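Local coordinates for iron-binding protein (PDB 4M7O) that probably binds an iron-containing ligand outside the cell membrane as the solute-binding component of an uptake system, at residues Pro30-Gly42 with Ile126-Leu139. Numbering follows the deposited sequence.
Sequences PSNTEILYRLGIG and IGQLTDREKQAKEL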
ATOM      1  N   PRO A  30       4.560   1.425  -8.776  1.00 28.95           N
ATOM      2  CA  PRO A  30       3.253   1.339  -9.444  1.00 28.97           C
ATOM      3  C   PRO A  30       2.222   2.366  -8.968  1.00 30.56           C
ATOM      4  O   PRO A  30       1.517   2.877  -9.824  1.00 29.63           O
ATOM      5  CB  PRO A  30       2.799  -0.095  -9.145  1.00 33.02           C
ATOM      6  CG  PRO A  30       4.108  -0.860  -8.979  1.00 30.83           C
ATOM      7  CD  PRO A  30       4.990   0.117  -8.236  1.00 26.48           C
ATOM      8  N   SER A  31       2.149   2.697  -7.676  1.00 30.05           N
ATOM      9  CA  SER A  31       1.172   3.703  -7.240  1.00 32.56           C
ATOM     10  C   SER A  31       1.343   5.040  -7.985  1.00 31.39           C
ATOM     11  O   SER A  31       0.356   5.641  -8.428  1.00 33.18           O
ATOM     12  CB  SER A  31       1.199   3.909  -5.723  1.00 27.45           C
ATOM     13  OG  SER A  31       2.516   4.142  -5.262  1.00 29.08           O
ATOM     14  N   ASN A  32       2.587   5.489  -8.128  1.00 24.35           N
ATOM     15  CA  ASN A  32       2.901   6.672  -8.932  1.00 28.76           C
ATOM     16  C   ASN A  32       2.354   6.554 -10.349  1.00 30.36           C
ATOM     17  O   ASN A  32       1.712   7.479 -10.863  1.00 29.58           O
ATOM     18  CB  ASN A  32       4.416   6.904  -8.989  1.00 32.73           C
ATOM     19  CG  ASN A  32       4.958   7.537  -7.719  1.00 32.57           C
ATOM     20  OD1 ASN A  32       4.201   7.832  -6.786  1.00 30.87           O
ATOM     21  ND2 ASN A  32       6.276   7.754  -7.676  1.00 29.91           N
ATOM     22  N   THR A  33       2.597   5.411 -10.978  1.00 29.13           N
ATOM     23  CA  THR A  33       2.152   5.224 -12.356  1.00 29.34           C
ATOM     24  C   THR A  33       0.638   5.287 -12.446  1.00 27.72           C
ATOM     25  O   THR A  33       0.098   5.904 -13.363  1.00 28.86           O
ATOM     26  CB  THR A  33       2.631   3.900 -12.915  1.00 30.67           C
ATOM     27  OG1 THR A  33       4.069   3.847 -12.854  1.00 29.76           O
ATOM     28  CG2 THR A  33       2.187   3.735 -14.377  1.00 30.73           C
ATOM     29  N   GLU A  34      -0.054   4.672 -11.486  1.00 21.85           N
ATOM     30  CA  GLU A  34      -1.514   4.657 -11.517  1.00 23.99           C
ATOM     31  C   GLU A  34      -2.074   6.069 -11.404  1.00 25.48           C
ATOM     32  O   GLU A  34      -3.033   6.418 -12.090  1.00 30.91           O
ATOM     33  CB  GLU A  34      -2.069   3.760 -10.400  1.00 26.61           C
ATOM     34  CG  GLU A  34      -1.791   2.280 -10.613  1.00 25.33           C
ATOM     35  CD  GLU A  34      -2.602   1.396  -9.670  1.00 33.90           C
ATOM     36  OE1 GLU A  34      -3.781   1.732  -9.388  1.00 33.40           O
ATOM     37  OE2 GLU A  34      -2.059   0.361  -9.217  1.00 33.13           O
ATOM     38  N   ILE A  35      -1.463   6.872 -10.537  1.00 25.12           N
ATOM     39  CA  ILE A  35      -1.916   8.230 -10.285  1.00 27.30           C
ATOM     40  C   ILE A  35      -1.691   9.107 -11.521  1.00 32.33           C
ATOM     41  O   ILE A  35      -2.559   9.902 -11.892  1.00 30.24           O
ATOM     42  CB  ILE A  35      -1.169   8.847  -9.084  1.00 28.86           C
ATOM     43  CG1 ILE A  35      -1.526   8.106  -7.786  1.00 30.53           C
ATOM     44  CG2 ILE A  35      -1.474  10.336  -8.966  1.00 24.83           C
ATOM     45  CD1 ILE A  35      -0.629   8.470  -6.618  1.00 27.95           C
ATOM     46  N   LEU A  36      -0.520   8.976 -12.141  1.00 25.57           N
ATOM     47  CA  LEU A  36      -0.198   9.726 -13.357  1.00 26.81           C
ATOM     48  C   LEU A  36      -1.218   9.469 -14.455  1.00 24.91           C
ATOM     49  O   LEU A  36      -1.651  10.400 -15.139  1.00 32.25           O
ATOM     50  CB  LEU A  36       1.207   9.365 -13.859  1.00 21.29           C
ATOM     51  CG  LEU A  36       2.346   9.977 -13.048  1.00 27.74           C
ATOM     52  CD1 LEU A  36       3.708   9.389 -13.473  1.00 25.18           C
ATOM     53  CD2 LEU A  36       2.319  11.501 -13.240  1.00 24.99           C
ATOM     54  N   TYR A  37      -1.599   8.205 -14.628  1.00 25.38           N
ATOM     55  CA  TYR A  37      -2.590   7.849 -15.639  1.00 29.94           C
ATOM     56  C   TYR A  37      -3.933   8.474 -15.283  1.00 30.58           C
ATOM     57  O   TYR A  37      -4.624   8.981 -16.163  1.00 28.38           O
ATOM     58  CB  TYR A  37      -2.722   6.325 -15.774  1.00 28.09           C
ATOM     59  CG  TYR A  37      -1.927   5.728 -16.914  1.00 31.13           C
ATOM     60  CD1 TYR A  37      -0.589   5.412 -16.764  1.00 27.52           C
ATOM     61  CD2 TYR A  37      -2.525   5.465 -18.137  1.00 35.23           C
ATOM     62  CE1 TYR A  37       0.121   4.847 -17.784  1.00 31.95           C
ATOM     63  CE2 TYR A  37      -1.807   4.915 -19.173  1.00 35.20           C
ATOM     64  CZ  TYR A  37      -0.485   4.608 -18.991  1.00 34.40           C
ATOM     65  OH  TYR A  37       0.245   4.064 -20.016  1.00 37.40           O
ATOM     66  N   ARG A  38      -4.298   8.461 -13.998  1.00 27.12           N
ATOM     67  CA  ARG A  38      -5.606   9.010 -13.594  1.00 30.17           C
ATOM     68  C   ARG A  38      -5.626  10.543 -13.704  1.00 33.70           C
ATOM     69  O   ARG A  38      -6.686  11.161 -13.738  1.00 38.30           O
ATOM     70  CB  ARG A  38      -6.004   8.546 -12.184  1.00 29.25           C
ATOM     71  CG  ARG A  38      -6.374   7.055 -12.084  1.00 29.14           C
ATOM     72  CD  ARG A  38      -7.628   6.704 -12.906  1.00 31.66           C
ATOM     73  NE  ARG A  38      -8.780   7.502 -12.503  1.00 35.86           N
ATOM     74  CZ  ARG A  38      -9.521   7.271 -11.416  1.00 46.41           C
ATOM     75  NH1 ARG A  38      -9.238   6.259 -10.609  1.00 39.15           N
ATOM     76  NH2 ARG A  38     -10.552   8.055 -11.133  1.00 55.59           N
ATOM     77  N   LEU A  39      -4.449  11.148 -13.782  1.00 37.23           N
ATOM     78  CA  LEU A  39      -4.345  12.594 -13.971  1.00 40.95           C
ATOM     79  C   LEU A  39      -4.408  12.972 -15.449  1.00 41.14           C
ATOM     80  O   LEU A  39      -4.453  14.162 -15.788  1.00 36.59           O
ATOM     81  CB  LEU A  39      -3.055  13.147 -13.343  1.00 33.12           C
ATOM     82  CG  LEU A  39      -2.983  13.051 -11.813  1.00 38.04           C
ATOM     83  CD1 LEU A  39      -1.750  13.767 -11.270  1.00 39.97           C
ATOM     84  CD2 LEU A  39      -4.245  13.608 -11.181  1.00 37.39           C
ATOM     85  N   GLY A  40      -4.425  11.963 -16.321  1.00 38.29           N
ATOM     86  CA  GLY A  40      -4.581  12.195 -17.750  1.00 40.83           C
ATOM     87  C   GLY A  40      -3.251  12.335 -18.475  1.00 34.04           C
ATOM     88  O   GLY A  40      -3.209  12.699 -19.648  1.00 38.79           O
ATOM     89  N   ILE A  41      -2.155  12.034 -17.788  1.00 39.26           N
ATOM     90  CA  ILE A  41      -0.844  12.211 -18.406  1.00 41.21           C
ATOM     91  C   ILE A  41      -0.065  10.907 -18.586  1.00 37.75           C
ATOM     92  O   ILE A  41       1.163  10.918 -18.626  1.00 36.14           O
ATOM     93  CB  ILE A  41       0.012  13.298 -17.682  1.00 39.13           C
ATOM     94  CG1 ILE A  41       0.201  12.970 -16.201  1.00 42.69           C
ATOM     95  CG2 ILE A  41      -0.629  14.676 -17.827  1.00 38.83           C
ATOM     96  CD1 ILE A  41       1.001  14.032 -15.451  1.00 38.36           C
ATOM     97  N   GLY A  42      -0.779   9.792 -18.713  1.00 36.83           N
ATOM     98  CA  GLY A  42      -0.133   8.519 -18.989  1.00 39.31           C
ATOM     99  C   GLY A  42       0.667   8.538 -20.282  1.00 37.13           C
ATOM    100  O   GLY A  42       1.703   7.862 -20.403  1.00 30.78           O
ATOM    101  N   ILE A 126       1.205  15.341  -6.406  1.00 33.04           N
ATOM    102  CA  ILE A 126       1.581  15.001  -7.775  1.00 36.92           C
ATOM    103  C   ILE A 126       0.812  15.875  -8.759  1.00 43.34           C
ATOM    104  O   ILE A 126       1.338  16.247  -9.810  1.00 41.85           O
ATOM    105  CB  ILE A 126       1.334  13.518  -8.080  1.00 35.36           C
ATOM    106  CG1 ILE A 126       2.228  12.658  -7.190  1.00 33.68           C
ATOM    107  CG2 ILE A 126       1.586  13.214  -9.580  1.00 26.78           C
ATOM    108  CD1 ILE A 126       1.880  11.185  -7.234  1.00 30.24           C
ATOM    109  N   GLY A 127      -0.430  16.211  -8.413  1.00 42.20           N
ATOM    110  CA  GLY A 127      -1.214  17.122  -9.227  1.00 42.85           C
ATOM    111  C   GLY A 127      -0.558  18.484  -9.323  1.00 43.80           C
ATOM    112  O   GLY A 127      -0.503  19.077 -10.400  1.00 49.10           O
ATOM    113  N   GLN A 128      -0.053  18.993  -8.204  1.00 37.38           N
ATOM    114  CA  GLN A 128       0.545  20.321  -8.219  1.00 39.82           C
ATOM    115  C   GLN A 128       1.900  20.301  -8.917  1.00 44.15           C
ATOM    116  O   GLN A 128       2.280  21.264  -9.573  1.00 46.84           O
ATOM    117  CB  GLN A 128       0.679  20.877  -6.809  1.00 46.61           C
ATOM    118  CG  GLN A 128       1.294  22.265  -6.766  1.00 59.20           C
ATOM    119  CD  GLN A 128       1.090  22.939  -5.429  1.00 72.05           C
ATOM    120  OE1 GLN A 128       0.684  22.297  -4.458  1.00 75.82           O
ATOM    121  NE2 GLN A 128       1.362  24.243  -5.370  1.00 76.62           N
ATOM    122  N   LEU A 129       2.614  19.189  -8.783  1.00 45.04           N
ATOM    123  CA  LEU A 129       3.925  19.027  -9.398  1.00 43.30           C
ATOM    124  C   LEU A 129       3.825  19.062 -10.923  1.00 40.81           C
ATOM    125  O   LEU A 129       4.630  19.711 -11.589  1.00 45.10           O
ATOM    126  CB  LEU A 129       4.562  17.711  -8.925  1.00 38.36           C
ATOM    127  CG  LEU A 129       5.821  17.233  -9.655  1.00 37.37           C
ATOM    128  CD1 LEU A 129       6.981  18.194  -9.456  1.00 33.61           C
ATOM    129  CD2 LEU A 129       6.211  15.822  -9.234  1.00 31.78           C
ATOM    130  N   THR A 130       2.812  18.386 -11.458  1.00 39.06           N
ATOM    131  CA  THR A 130       2.638  18.222 -12.904  1.00 36.20           C
ATOM    132  C   THR A 130       1.628  19.177 -13.510  1.00 38.60           C
ATOM    133  O   THR A 130       1.199  18.970 -14.646  1.00 41.86           O
ATOM    134  CB  THR A 130       2.126  16.810 -13.240  1.00 37.87           C
ATOM    135  OG1 THR A 130       0.856  16.600 -12.599  1.00 39.47           O
ATOM    136  CG2 THR A 130       3.097  15.761 -12.756  1.00 38.14           C
ATOM    137  N   ASP A 131       1.234  20.197 -12.754  1.00 41.27           N
ATOM    138  CA  ASP A 131       0.238  21.161 -13.225  1.00 48.24           C
ATOM    139  C   ASP A 131      -1.030  20.451 -13.706  1.00 46.27           C
ATOM    140  O   ASP A 131      -1.563  20.750 -14.768  1.00 44.03           O
ATOM    141  CB  ASP A 131       0.818  22.056 -14.331  1.00 53.70           C
ATOM    142  CG  ASP A 131      -0.005  23.312 -14.561  1.00 63.28           C
ATOM    143  OD1 ASP A 131      -0.774  23.694 -13.656  1.00 64.18           O
ATOM    144  OD2 ASP A 131       0.120  23.922 -15.645  1.00 66.33           O
ATOM    145  N   ARG A 132      -1.501  19.495 -12.915  1.00 44.69           N
ATOM    146  CA  ARG A 132      -2.748  18.807 -13.205  1.00 44.94           C
ATOM    147  C   ARG A 132      -3.635  18.884 -11.973  1.00 48.87           C
ATOM    148  O   ARG A 132      -4.224  17.886 -11.566  1.00 44.81           O
ATOM    149  CB  ARG A 132      -2.471  17.345 -13.571  1.00 40.78           C
ATOM    150  CG  ARG A 132      -1.522  17.190 -14.748  1.00 42.94           C
ATOM    151  CD  ARG A 132      -2.166  17.641 -16.042  1.00 43.47           C
ATOM    152  NE  ARG A 132      -3.159  16.669 -16.493  1.00 49.31           N
ATOM    153  CZ  ARG A 132      -3.988  16.850 -17.516  1.00 51.77           C
ATOM    154  NH1 ARG A 132      -3.955  17.973 -18.220  1.00 53.95           N
ATOM    155  NH2 ARG A 132      -4.851  15.901 -17.840  1.00 47.40           N
ATOM    156  N   GLU A 133      -3.714  20.077 -11.385  1.00 47.71           N
ATOM    157  CA  GLU A 133      -4.379  20.282 -10.100  1.00 50.43           C
ATOM    158  C   GLU A 133      -5.875  19.978 -10.158  1.00 50.57           C
ATOM    159  O   GLU A 133      -6.426  19.343  -9.258  1.00 50.47           O
ATOM    160  CB  GLU A 133      -4.121  21.706  -9.593  1.00 54.98           C
ATOM    161  CG  GLU A 133      -2.645  21.989  -9.293  1.00 63.30           C
ATOM    162  CD  GLU A 133      -2.403  23.356  -8.668  1.00 73.20           C
ATOM    163  OE1 GLU A 133      -2.752  24.377  -9.300  1.00 79.21           O
ATOM    164  OE2 GLU A 133      -1.859  23.408  -7.545  1.00 73.93           O
ATOM    165  N   LYS A 134      -6.518  20.424 -11.233  1.00 51.99           N
ATOM    166  CA  LYS A 134      -7.933  20.146 -11.467  1.00 52.24           C
ATOM    167  C   LYS A 134      -8.205  18.643 -11.484  1.00 48.80           C
ATOM    168  O   LYS A 134      -9.153  18.171 -10.866  1.00 49.43           O
ATOM    169  CB  LYS A 134      -8.382  20.782 -12.784  1.00 53.30           C
ATOM    170  CG  LYS A 134      -9.770  20.380 -13.241  1.00 58.58           C
ATOM    171  N   GLN A 135      -7.352  17.895 -12.175  1.00 37.53           N
ATOM    172  CA  GLN A 135      -7.498  16.456 -12.287  1.00 40.99           C
ATOM    173  C   GLN A 135      -7.249  15.762 -10.953  1.00 45.46           C
ATOM    174  O   GLN A 135      -7.868  14.739 -10.658  1.00 48.33           O
ATOM    175  CB  GLN A 135      -6.543  15.899 -13.352  1.00 40.84           C
ATOM    176  CG  GLN A 135      -6.856  16.310 -14.796  1.00 42.85           C
ATOM    177  CD  GLN A 135      -6.409  17.720 -15.132  1.00 48.05           C
ATOM    178  OE1 GLN A 135      -5.731  18.383 -14.341  1.00 47.84           O
ATOM    179  NE2 GLN A 135      -6.788  18.189 -16.317  1.00 53.62           N
ATOM    180  N   ALA A 136      -6.340  16.309 -10.149  1.00 43.91           N
ATOM    181  CA  ALA A 136      -6.007  15.683  -8.870  1.00 41.14           C
ATOM    182  C   ALA A 136      -7.173  15.832  -7.908  1.00 44.73           C
ATOM    183  O   ALA A 136      -7.459  14.923  -7.133  1.00 49.74           O
ATOM    184  CB  ALA A 136      -4.737  16.273  -8.281  1.00 39.57           C
ATOM    185  N   LYS A 137      -7.842  16.980  -7.972  1.00 41.31           N
ATOM    186  CA  LYS A 137      -9.014  17.235  -7.140  1.00 47.82           C
ATOM    187  C   LYS A 137     -10.123  16.268  -7.503  1.00 53.57           C
ATOM    188  O   LYS A 137     -10.769  15.690  -6.624  1.00 54.23           O
ATOM    189  CB  LYS A 137      -9.506  18.676  -7.302  1.00 46.95           C
ATOM    190  CG  LYS A 137     -10.969  18.871  -6.890  1.00 59.33           C
ATOM    191  CD  LYS A 137     -11.359  20.346  -6.788  1.00 64.00           C
ATOM    192  CE  LYS A 137     -12.872  20.528  -6.811  1.00 65.95           C
ATOM    193  NZ  LYS A 137     -13.567  19.615  -5.868  1.00 68.86           N
ATOM    194  N   GLU A 138     -10.344  16.096  -8.803  1.00 50.54           N
ATOM    195  CA  GLU A 138     -11.343  15.152  -9.272  1.00 47.38           C
ATOM    196  C   GLU A 138     -10.973  13.734  -8.840  1.00 44.45           C
ATOM    197  O   GLU A 138     -11.834  12.957  -8.426  1.00 38.02           O
ATOM    198  CB  GLU A 138     -11.506  15.259 -10.789  1.00 49.94           C
ATOM    199  CG  GLU A 138     -12.025  16.630 -11.234  1.00 65.86           C
ATOM    200  CD  GLU A 138     -12.197  16.752 -12.742  1.00 79.50           C
ATOM    201  OE1 GLU A 138     -11.831  15.802 -13.469  1.00 82.23           O
ATOM    202  OE2 GLU A 138     -12.700  17.804 -13.198  1.00 83.93           O
ATOM    203  N   LEU A 139      -9.686  13.408  -8.919  1.00 40.48           N
ATOM    204  CA  LEU A 139      -9.209  12.096  -8.506  1.00 40.54           C
ATOM    205  C   LEU A 139      -9.413  11.867  -7.007  1.00 41.83           C
ATOM    206  O   LEU A 139      -9.764  10.762  -6.585  1.00 43.39           O
ATOM    207  CB  LEU A 139      -7.732  11.935  -8.869  1.00 38.58           C
ATOM    208  CG  LEU A 139      -7.081  10.672  -8.315  1.00 34.25           C
ATOM    209  CD1 LEU A 139      -7.750   9.436  -8.881  1.00 34.69           C
ATOM    210  CD2 LEU A 139      -5.599  10.665  -8.628  1.00 29.77           C
TER
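Leu-39 meets Arg-132 where a Schellman motif closes the first helix of a periplasmic-binding-protein lobe, a worked example of how a helix end can be docked onto a helical hairpin. The hairpin joins helices 116-129 and 133-152 through a tight turn, and Leu-39 is wedged into it. One methyl, CD1, lies 3.8 Å from CG2 of Ile-126 and also touches CA of Gly-127, while CD2 rests on the backbone of Ala-136, 3.6 Å from its N. Further along, Ile-126 crosses Ile-35 at about a right angle, their CD1 methyls 3.7 Å apart, and Val-110 of strand 106-110 also packs against Ile-126. Leu-139 lays CD1 over the centre of the Arg-38 guanidinium face; that guanidinium is salt-bridged to Glu-142. On the strand 25-27 side, Ile-41 holds CG1 between its backbone N and carbonyl carbon (chi1 57°), and with the chain extended beyond CG1, CD1 reaches CB of Thr-130 at 3.7 Å. Thr-130 OG1 donates a hydrogen bond to Ile-126 O, which accepts a second from Thr-130 N on the opposite face. The folded chain of Arg-132 runs antiparallel to Ile-41, whose CG2 lies over one guanidinium face, nearest NE at 3.5 Å. Side-on, NE (2.9 Å) and NH2 (2.7 Å) both donate bent hydrogen bonds (141° and 148°) to Leu-39 O, just before Gly-40, NH2 in the carbonyl plane and NE tilted from it.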